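Local coordinates for protein putative LacI-family transcriptional regulator (Bacteroides fragilis, PDB 3GBV) that probably regulates transcription as a member of the LacI family, its periplasmic-binding-protein-type domain presumably sensing a small effector molecule, at residues F75-P80 / S102-A107; G94-Y99 / C266-F271; D51-N56 / E146-S151. All coordinates share one frame; numbering follows the deposited sequence.

Contact 1: F75-P80 / S102-A107; sequences FAPTVP and SQIKDA. With EDO (1,2-ethanediol), chain C.
I104 reaches P77 because its CG1 lies opposite its own carbonyl carbon (chi1 -67°) and the chain then runs extended to CD1 (chi2 -177°). That methyl carbon meets P77 CB at 3.7 Å, and the two side chains pass at a slant. P80 CB adds a looser touch to the same I104 CD1, at 4.1 Å. The tip of I104 therefore rests on two prolines of one loop. The CD end of the P77 ring lies 3.7 Å from S102 O. Both loops follow neighbouring parallel strands, 72-75 and 97-100. They thus meet at the strand ends of a Rossmann-like lobe, the edge that, as in LacI-family relatives, probably lines the effector cleft. I104 to A107 form a type I turn, closed by A107 N bonding to I104 O. One water donates to T78 O at 2.7 Å and makes weak bonds to P77 O and S102 OG. S102 OG also takes part in a hydrogen bond with Q153 N. A 1,2-ethanediol, probably from the crystallisation liquor, sits on the first loop. T78 N donates to ethanediol O1 at 2.9 Å. V79 N donates to ethanediol O2, also at 2.9 Å. The diol C1 lies at the edge of the F75 ring, near the ring plane.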
loop_
_atom_site.group_PDB
_atom_site.type_symbol
_atom_site.label_atom_id
_atom_site.label_comp_id
_atom_site.label_asym_id
_atom_site.label_seq_id
_atom_site.Cartn_x
_atom_site.Cartn_y
_atom_site.Cartn_z
ATOM N N PHE A 75 -10.993 -13.159 -17.790
ATOM C CA PHE A 75 -11.961 -13.963 -17.068
ATOM C C PHE A 75 -11.562 -14.227 -15.627
ATOM O O PHE A 75 -10.423 -14.590 -15.347
ATOM C CB PHE A 75 -12.139 -15.275 -17.847
ATOM C CG PHE A 75 -12.825 -16.378 -17.084
ATOM C CD1 PHE A 75 -14.060 -16.175 -16.466
ATOM C CD2 PHE A 75 -12.248 -17.647 -17.028
ATOM C CE1 PHE A 75 -14.712 -17.228 -15.805
ATOM C CE2 PHE A 75 -12.889 -18.701 -16.375
ATOM C CZ PHE A 75 -14.125 -18.491 -15.761
ATOM N N ALA A 76 -12.508 -14.024 -14.716
ATOM C CA ALA A 76 -12.288 -14.257 -13.293
ATOM C C ALA A 76 -12.948 -15.583 -12.943
ATOM O O ALA A 76 -14.171 -15.670 -12.880
ATOM C CB ALA A 76 -12.908 -13.144 -12.478
ATOM N N PRO A 77 -12.146 -16.633 -12.714
ATOM C CA PRO A 77 -12.637 -17.979 -12.368
ATOM C C PRO A 77 -13.131 -18.110 -10.926
ATOM O O PRO A 77 -12.548 -17.542 -10.011
ATOM C CB PRO A 77 -11.416 -18.877 -12.602
ATOM C CG PRO A 77 -10.458 -18.023 -13.414
ATOM C CD PRO A 77 -10.688 -16.643 -12.899
ATOM N N THR A 78 -14.203 -18.863 -10.729
ATOM C CA THR A 78 -14.729 -19.090 -9.388
ATOM C C THR A 78 -14.599 -20.596 -9.143
ATOM O O THR A 78 -13.752 -21.029 -8.356
ATOM C CB THR A 78 -16.213 -18.643 -9.272
ATOM O OG1 THR A 78 -16.314 -17.238 -9.547
ATOM C CG2 THR A 78 -16.745 -18.907 -7.873
ATOM N N VAL A 79 -15.429 -21.383 -9.825
ATOM C CA VAL A 79 -15.394 -22.841 -9.722
ATOM C C VAL A 79 -14.621 -23.322 -10.951
ATOM O O VAL A 79 -15.181 -23.442 -12.041
ATOM C CB VAL A 79 -16.827 -23.457 -9.754
ATOM C CG1 VAL A 79 -16.747 -24.968 -9.839
ATOM C CG2 VAL A 79 -17.611 -23.040 -8.509
ATOM N N PRO A 80 -13.322 -23.601 -10.794
ATOM C CA PRO A 80 -12.532 -24.057 -11.943
ATOM C C PRO A 80 -13.002 -25.332 -12.651
ATOM O O PRO A 80 -12.824 -25.466 -13.863
ATOM C CB PRO A 80 -11.118 -24.185 -11.361
ATOM C CG PRO A 80 -11.367 -24.526 -9.927
ATOM C CD PRO A 80 -12.513 -23.600 -9.561
ATOM N N SER A 102 -7.886 -15.485 -9.678
ATOM C CA SER A 102 -7.474 -16.874 -9.492
ATOM C C SER A 102 -6.823 -17.431 -10.750
ATOM O O SER A 102 -7.196 -17.060 -11.864
ATOM C CB SER A 102 -8.682 -17.761 -9.154
ATOM O OG SER A 102 -9.307 -17.385 -7.941
ATOM N N GLN A 103 -5.857 -18.328 -10.564
ATOM C CA GLN A 103 -5.185 -18.979 -11.686
ATOM C C GLN A 103 -5.815 -20.367 -11.781
ATOM O O GLN A 103 -6.435 -20.840 -10.824
ATOM C CB GLN A 103 -3.680 -19.152 -11.426
ATOM C CG GLN A 103 -2.963 -17.931 -10.885
ATOM C CD GLN A 103 -1.474 -18.167 -10.677
ATOM O OE1 GLN A 103 -0.724 -18.348 -11.639
ATOM N NE2 GLN A 103 -1.037 -18.171 -9.414
ATOM N N ILE A 104 -5.672 -21.000 -12.940
ATOM C CA ILE A 104 -6.170 -22.353 -13.174
ATOM C C ILE A 104 -4.961 -23.047 -13.796
ATOM O O ILE A 104 -4.789 -23.071 -15.014
ATOM C CB ILE A 104 -7.383 -22.377 -14.156
ATOM C CG1 ILE A 104 -8.596 -21.690 -13.508
ATOM C CG2 ILE A 104 -7.732 -23.819 -14.523
ATOM C CD1 ILE A 104 -9.861 -21.716 -14.347
ATOM N N LYS A 105 -4.113 -23.577 -12.923
ATOM C CA LYS A 105 -2.874 -24.242 -13.297
ATOM C C LYS A 105 -2.895 -25.178 -14.500
ATOM O O LYS A 105 -2.008 -25.103 -15.351
ATOM C CB LYS A 105 -2.313 -24.982 -12.079
ATOM C CG LYS A 105 -1.824 -24.045 -10.975
ATOM C CD LYS A 105 -0.573 -23.291 -11.421
ATOM C CE LYS A 105 -0.220 -22.178 -10.459
ATOM N NZ LYS A 105 -0.171 -22.683 -9.068
ATOM N N ASP A 106 -3.889 -26.055 -14.583
ATOM C CA ASP A 106 -3.953 -26.992 -15.699
ATOM C C ASP A 106 -4.398 -26.333 -17.005
ATOM O O ASP A 106 -4.545 -27.010 -18.022
ATOM C CB ASP A 106 -4.889 -28.155 -15.367
ATOM C CG ASP A 106 -6.345 -27.746 -15.359
ATOM O OD1 ASP A 106 -6.692 -26.779 -14.644
ATOM O OD2 ASP A 106 -7.144 -28.392 -16.070
ATOM N N ALA A 107 -4.612 -25.019 -16.977
ATOM C CA ALA A 107 -5.029 -24.287 -18.173
ATOM C C ALA A 107 -4.423 -22.883 -18.216
ATOM O O ALA A 107 -5.143 -21.885 -18.117
ATOM C CB ALA A 107 -6.549 -24.203 -18.232
HETATM C C1 EDO C . -16.266 -20.269 -13.494
HETATM O O1 EDO C . -15.101 -20.734 -12.806
HETATM C C2 EDO C . -17.501 -21.014 -12.978
HETATM O O2 EDO C . -17.641 -20.806 -11.565
HETATM O O HOH W 1 -11.281 -19.989 -8.734
#

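Contact 2: G94-Y99 / C266-F271; sequences GIPYIY and CDHLIF
P96 and L269 are the closest backbone pair, with CA atoms 8.8 Å apart, where the residues leading into strand 97-100 pass the last turn of helix 254-270. No hydrogen bond crosses this gap, and the side chains alone bridge it. P96 CG meets L269 CD2 at 3.8 Å, and the two side chains are inclined to each other. The leucine CG lies opposite its own carbonyl carbon (chi1 -63°), and its CD2 branch does the touching. H268 adds a second, looser touch. Its CD2 lies 4.2 Å from P96 CB, which approaches the imidazole ring at a slant. One proline ring thus meets two successive residues of the helix.

A wider, pi-type turn spans 266-270. C266 O accepts from both I270 N, at 2.6 Å, and F271 N, at 3.1 Å. Around the contact, L269 also packs on F11 of strand 9-16, and H268 on L110. Further along the strand, I98 packs on S261, T264 and L265 of the same helix. G94 has positive phi and closes helix 84-93 in a Schellman motif two residues before P96. This is a mostly apolar surface contact of helix 254-270 with the loop leading into parallel strand 97-100. Such helix-on-sheet packing is typical of the alpha/beta lobes of the periplasmic-binding-protein fold.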
loop_
_atom_site.group_PDB
_atom_site.type_symbol
_atom_site.label_atom_id
_atom_site.label_comp_id
_atom_site.label_asym_id
_atom_site.label_seq_id
_atom_site.Cartn_x
_atom_site.Cartn_y
_atom_site.Cartn_z
ATOM N N GLY A 94 -8.112 -19.964 -30.960
ATOM C CA GLY A 94 -7.015 -19.014 -31.014
ATOM C C GLY A 94 -7.377 -17.685 -30.369
ATOM O O GLY A 94 -6.825 -16.642 -30.732
ATOM N N ILE A 95 -8.303 -17.715 -29.416
ATOM C CA ILE A 95 -8.720 -16.498 -28.719
ATOM C C ILE A 95 -7.959 -16.389 -27.400
ATOM O O ILE A 95 -8.223 -17.135 -26.455
ATOM C CB ILE A 95 -10.246 -16.507 -28.434
ATOM C CG1 ILE A 95 -11.020 -16.640 -29.748
ATOM C CG2 ILE A 95 -10.656 -15.232 -27.727
ATOM C CD1 ILE A 95 -12.517 -16.766 -29.585
ATOM N N PRO A 96 -6.994 -15.465 -27.323
ATOM C CA PRO A 96 -6.210 -15.288 -26.099
ATOM C C PRO A 96 -7.079 -14.875 -24.916
ATOM O O PRO A 96 -8.012 -14.081 -25.066
ATOM C CB PRO A 96 -5.225 -14.190 -26.482
ATOM C CG PRO A 96 -6.048 -13.342 -27.424
ATOM C CD PRO A 96 -6.693 -14.397 -28.296
ATOM N N TYR A 97 -6.769 -15.411 -23.740
ATOM C CA TYR A 97 -7.523 -15.064 -22.550
ATOM C C TYR A 97 -6.647 -14.769 -21.339
ATOM O O TYR A 97 -5.549 -15.318 -21.182
ATOM C CB TYR A 97 -8.540 -16.160 -22.223
ATOM C CG TYR A 97 -7.959 -17.507 -21.879
ATOM C CD1 TYR A 97 -7.653 -17.839 -20.560
ATOM C CD2 TYR A 97 -7.796 -18.491 -22.860
ATOM C CE1 TYR A 97 -7.215 -19.116 -20.226
ATOM C CE2 TYR A 97 -7.353 -19.774 -22.533
ATOM C CZ TYR A 97 -7.073 -20.079 -21.218
ATOM O OH TYR A 97 -6.680 -21.356 -20.888
ATOM N N ILE A 98 -7.154 -13.886 -20.489
ATOM C CA ILE A 98 -6.453 -13.462 -19.294
ATOM C C ILE A 98 -7.196 -13.837 -18.014
ATOM O O ILE A 98 -8.406 -13.634 -17.904
ATOM C CB ILE A 98 -6.256 -11.925 -19.303
ATOM C CG1 ILE A 98 -5.345 -11.529 -20.468
ATOM C CG2 ILE A 98 -5.694 -11.455 -17.960
ATOM C CD1 ILE A 98 -5.206 -10.050 -20.646
ATOM N N TYR A 99 -6.467 -14.395 -17.053
ATOM C CA TYR A 99 -7.069 -14.734 -15.776
ATOM C C TYR A 99 -6.826 -13.596 -14.797
ATOM O O TYR A 99 -5.766 -12.968 -14.789
ATOM C CB TYR A 99 -6.462 -16.002 -15.158
ATOM C CG TYR A 99 -6.872 -17.320 -15.787
ATOM C CD1 TYR A 99 -8.170 -17.522 -16.278
ATOM C CD2 TYR A 99 -5.974 -18.384 -15.841
ATOM C CE1 TYR A 99 -8.554 -18.757 -16.807
ATOM C CE2 TYR A 99 -6.348 -19.620 -16.364
ATOM C CZ TYR A 99 -7.634 -19.802 -16.845
ATOM O OH TYR A 99 -7.991 -21.025 -17.372
ATOM N N CYS A 266 -4.743 -5.227 -25.395
ATOM C CA CYS A 266 -4.509 -4.227 -26.427
ATOM C C CYS A 266 -3.112 -4.344 -27.007
ATOM O O CYS A 266 -2.953 -4.526 -28.209
ATOM C CB CYS A 266 -4.706 -2.811 -25.875
ATOM S SG CYS A 266 -6.430 -2.340 -25.619
ATOM N N ASP A 267 -2.090 -4.263 -26.168
ATOM C CA ASP A 267 -0.751 -4.332 -26.720
ATOM C C ASP A 267 -0.339 -5.703 -27.239
ATOM O O ASP A 267 0.687 -5.830 -27.902
ATOM C CB ASP A 267 0.280 -3.761 -25.732
ATOM C CG ASP A 267 0.117 -4.295 -24.344
ATOM O OD1 ASP A 267 0.727 -3.711 -23.417
ATOM O OD2 ASP A 267 -0.613 -5.296 -24.182
ATOM N N HIS A 268 -1.140 -6.726 -26.966
ATOM C CA HIS A 268 -0.825 -8.053 -27.473
ATOM C C HIS A 268 -1.460 -8.229 -28.843
ATOM O O HIS A 268 -0.814 -8.678 -29.789
ATOM C CB HIS A 268 -1.355 -9.142 -26.545
ATOM C CG HIS A 268 -1.229 -10.523 -27.108
ATOM N ND1 HIS A 268 -0.010 -11.110 -27.375
ATOM C CD2 HIS A 268 -2.168 -11.432 -27.462
ATOM C CE1 HIS A 268 -0.204 -12.320 -27.870
ATOM N NE2 HIS A 268 -1.504 -12.539 -27.933
ATOM N N LEU A 269 -2.735 -7.870 -28.938
ATOM C CA LEU A 269 -3.495 -7.995 -30.175
ATOM C C LEU A 269 -3.277 -6.817 -31.113
ATOM O O LEU A 269 -3.085 -7.003 -32.311
ATOM C CB LEU A 269 -4.988 -8.128 -29.854
ATOM C CG LEU A 269 -5.383 -9.378 -29.054
ATOM C CD1 LEU A 269 -6.770 -9.201 -28.437
ATOM C CD2 LEU A 269 -5.341 -10.596 -29.962
ATOM N N ILE A 270 -3.298 -5.608 -30.560
ATOM C CA ILE A 270 -3.125 -4.395 -31.354
ATOM C C ILE A 270 -1.666 -3.989 -31.561
ATOM O O ILE A 270 -1.209 -3.871 -32.693
ATOM C CB ILE A 270 -3.883 -3.202 -30.718
ATOM C CG1 ILE A 270 -5.340 -3.595 -30.442
ATOM C CG2 ILE A 270 -3.836 -1.998 -31.657
ATOM C CD1 ILE A 270 -6.167 -2.505 -29.772
ATOM N N PHE A 271 -0.936 -3.779 -30.472
ATOM C CA PHE A 271 0.465 -3.370 -30.557
ATOM C C PHE A 271 1.442 -4.512 -30.818
ATOM O O PHE A 271 2.651 -4.289 -30.866
ATOM C CB PHE A 271 0.879 -2.650 -29.274
ATOM C CG PHE A 271 0.255 -1.298 -29.110
ATOM C CD1 PHE A 271 1.031 -0.149 -29.207
ATOM C CD2 PHE A 271 -1.111 -1.167 -28.876
ATOM C CE1 PHE A 271 0.457 1.116 -29.076
ATOM C CE2 PHE A 271 -1.693 0.092 -28.745
ATOM C CZ PHE A 271 -0.904 1.233 -28.845
#

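Contact 3: D51-N56 / E146-S151; sequences DPYDYN and EGVIGS. With EDO (1,2-ethanediol), chain C.
Apolar contact comes first, with the Y53 ring lying next to V148. V148 CG2 reaches the edge of the ring, near its plane, 3.7 Å from Y53 CE2. At chi1 -51° this CG2 methyl sits between the valine's own backbone N and carbonyl carbon. P52 CB lies above one face of the tyrosine ring, offset toward the rim, and H145 stacks with the ring.

Polar approaches involve E146, G150 and Y53. E146 OE2 comes to 2.6 Å from Y53 O, and the same oxygen is 3.5 Å from Y53 CB. A bend at chi2 (-129°) goes with this approach of the carboxylate to the Y53 backbone. G150 O lies 4.3 Å from Y53 OH.

The hydrogen bonds lie within each segment or just past it. Y53 N donates to D51 OD1 at 3.2 Å, which makes an Asx turn. The N-H meets this oxygen on its anti side, 31° out of the carboxylate plane. D54 and S151 are N-caps of helices 55-66 and 152-168, bonding to S57 N and Q154 N. The 1,2-ethanediol donates from O2 to P52 O at 2.8 Å.

Segment 51-56 follows strand 43-50 of one sheet and 146-151 follows strand 137-144 of the other, so the contact bridges the two lobes. Its few contacts are consistent with lobes that can move apart, though crystal neighbours also touch E146 and V148.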
loop_
_atom_site.group_PDB
_atom_site.type_symbol
_atom_site.label_atom_id
_atom_site.label_comp_id
_atom_site.label_asym_id
_atom_site.label_seq_id
_atom_site.Cartn_x
_atom_site.Cartn_y
_atom_site.Cartn_z
ATOM N N ASP A 51 -23.395 -17.100 -13.571
ATOM C CA ASP A 51 -23.766 -17.747 -12.324
ATOM C C ASP A 51 -22.570 -18.649 -12.071
ATOM O O ASP A 51 -22.286 -19.540 -12.866
ATOM C CB ASP A 51 -25.030 -18.589 -12.497
ATOM C CG ASP A 51 -25.596 -19.063 -11.170
ATOM O OD1 ASP A 51 -24.796 -19.284 -10.229
ATOM O OD2 ASP A 51 -26.835 -19.223 -11.073
ATOM N N PRO A 52 -21.850 -18.430 -10.968
ATOM C CA PRO A 52 -20.673 -19.245 -10.662
ATOM C C PRO A 52 -20.934 -20.663 -10.166
ATOM O O PRO A 52 -20.045 -21.512 -10.219
ATOM C CB PRO A 52 -19.940 -18.424 -9.593
ATOM C CG PRO A 52 -20.592 -17.050 -9.646
ATOM C CD PRO A 52 -22.017 -17.369 -9.966
ATOM N N TYR A 53 -22.142 -20.930 -9.688
ATOM C CA TYR A 53 -22.416 -22.248 -9.142
ATOM C C TYR A 53 -23.416 -23.091 -9.907
ATOM O O TYR A 53 -23.755 -24.201 -9.491
ATOM C CB TYR A 53 -22.820 -22.094 -7.674
ATOM C CG TYR A 53 -21.866 -21.179 -6.928
ATOM C CD1 TYR A 53 -22.119 -19.810 -6.823
ATOM C CD2 TYR A 53 -20.664 -21.664 -6.414
ATOM C CE1 TYR A 53 -21.195 -18.949 -6.226
ATOM C CE2 TYR A 53 -19.736 -20.814 -5.818
ATOM C CZ TYR A 53 -20.006 -19.462 -5.729
ATOM O OH TYR A 53 -19.085 -18.628 -5.147
ATOM N N ASP A 54 -23.870 -22.568 -11.038
ATOM C CA ASP A 54 -24.814 -23.277 -11.885
ATOM C C ASP A 54 -24.059 -23.653 -13.159
ATOM O O ASP A 54 -23.937 -22.840 -14.075
ATOM C CB ASP A 54 -25.992 -22.369 -12.225
ATOM C CG ASP A 54 -27.075 -23.086 -13.003
ATOM O OD1 ASP A 54 -26.750 -23.781 -13.991
ATOM O OD2 ASP A 54 -28.257 -22.949 -12.629
ATOM N N TYR A 55 -23.550 -24.880 -13.203
ATOM C CA TYR A 55 -22.785 -25.364 -14.350
ATOM C C TYR A 55 -23.478 -25.122 -15.674
ATOM O O TYR A 55 -22.916 -24.499 -16.576
ATOM C CB TYR A 55 -22.502 -26.861 -14.212
ATOM C CG TYR A 55 -22.016 -27.514 -15.489
ATOM C CD1 TYR A 55 -20.680 -27.437 -15.880
ATOM C CD2 TYR A 55 -22.903 -28.209 -16.312
ATOM C CE1 TYR A 55 -20.240 -28.047 -17.062
ATOM C CE2 TYR A 55 -22.476 -28.816 -17.491
ATOM C CZ TYR A 55 -21.147 -28.735 -17.859
ATOM O OH TYR A 55 -20.746 -29.365 -19.013
ATOM N N ASN A 56 -24.692 -25.642 -15.797
ATOM C CA ASN A 56 -25.452 -25.493 -17.026
ATOM C C ASN A 56 -25.606 -24.023 -17.403
ATOM O O ASN A 56 -25.558 -23.673 -18.582
ATOM C CB ASN A 56 -26.816 -26.161 -16.871
ATOM C CG ASN A 56 -26.701 -27.641 -16.552
ATOM O OD1 ASN A 56 -26.324 -28.451 -17.406
ATOM N ND2 ASN A 56 -27.014 -28.002 -15.313
ATOM N N GLU A 146 -23.187 -24.410 -2.260
ATOM C CA GLU A 146 -23.232 -25.796 -2.708
ATOM C C GLU A 146 -22.081 -26.603 -2.122
ATOM O O GLU A 146 -21.694 -27.635 -2.671
ATOM C CB GLU A 146 -23.161 -25.845 -4.235
ATOM C CG GLU A 146 -23.892 -24.700 -4.920
ATOM C CD GLU A 146 -24.847 -25.176 -5.997
ATOM O OE1 GLU A 146 -25.954 -25.648 -5.654
ATOM O OE2 GLU A 146 -24.486 -25.087 -7.190
ATOM N N GLY A 147 -21.530 -26.123 -1.014
ATOM C CA GLY A 147 -20.421 -26.815 -0.383
ATOM C C GLY A 147 -19.053 -26.286 -0.789
ATOM O O GLY A 147 -18.160 -26.164 0.053
ATOM N N VAL A 148 -18.885 -25.963 -2.071
ATOM C CA VAL A 148 -17.608 -25.461 -2.585
ATOM C C VAL A 148 -17.148 -24.172 -1.908
ATOM O O VAL A 148 -17.963 -23.385 -1.428
ATOM C CB VAL A 148 -17.686 -25.190 -4.114
ATOM C CG1 VAL A 148 -18.251 -26.411 -4.834
ATOM C CG2 VAL A 148 -18.539 -23.955 -4.390
ATOM N N ILE A 149 -15.833 -23.964 -1.874
ATOM C CA ILE A 149 -15.262 -22.752 -1.289
ATOM C C ILE A 149 -14.938 -21.820 -2.463
ATOM O O ILE A 149 -14.240 -20.813 -2.317
ATOM C CB ILE A 149 -13.981 -23.062 -0.480
ATOM C CG1 ILE A 149 -13.577 -21.832 0.344
ATOM C CG2 ILE A 149 -12.858 -23.490 -1.419
ATOM C CD1 ILE A 149 -12.351 -22.042 1.228
ATOM N N GLY A 150 -15.476 -22.202 -3.622
ATOM C CA GLY A 150 -15.337 -21.486 -4.885
ATOM C C GLY A 150 -14.358 -20.344 -5.117
ATOM O O GLY A 150 -14.784 -19.204 -5.334
ATOM N N SER A 151 -13.061 -20.649 -5.103
ATOM C CA SER A 151 -12.014 -19.662 -5.352
ATOM C C SER A 151 -10.636 -20.230 -5.042
ATOM O O SER A 151 -10.309 -20.478 -3.882
ATOM C CB SER A 151 -12.233 -18.406 -4.505
ATOM O OG SER A 151 -11.164 -17.484 -4.666
HETATM C C1 EDO C . -16.266 -20.269 -13.494
HETATM O O1 EDO C . -15.101 -20.734 -12.806
HETATM C C2 EDO C . -17.501 -21.014 -12.978
HETATM O O2 EDO C . -17.641 -20.806 -11.565
#

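Contact 1 is the buried one, whereas contacts 2 and 3 lie at the surface. Contacts 1 and 2 lie at neighbouring strands 72-75 and 97-100 of one sheet and are joined directly: F75 N and I98 O form a probable hydrogen bond, and P77 packs on Y99. Contact 2 holds a helix against the strand start, while contact 1 sits past the strand ends. Contacts 1 and 3 touch through T78 and V79 against P52, Y53 and G150, and both meet the same ethanediol. Contact 3 alone joins the two lobes. Contacts 2 and 3 do not touch. Contact 2 is mostly apolar; contacts 1 and 3 add backbone polar groups at the ethanediol, and contact 3 a carboxylate.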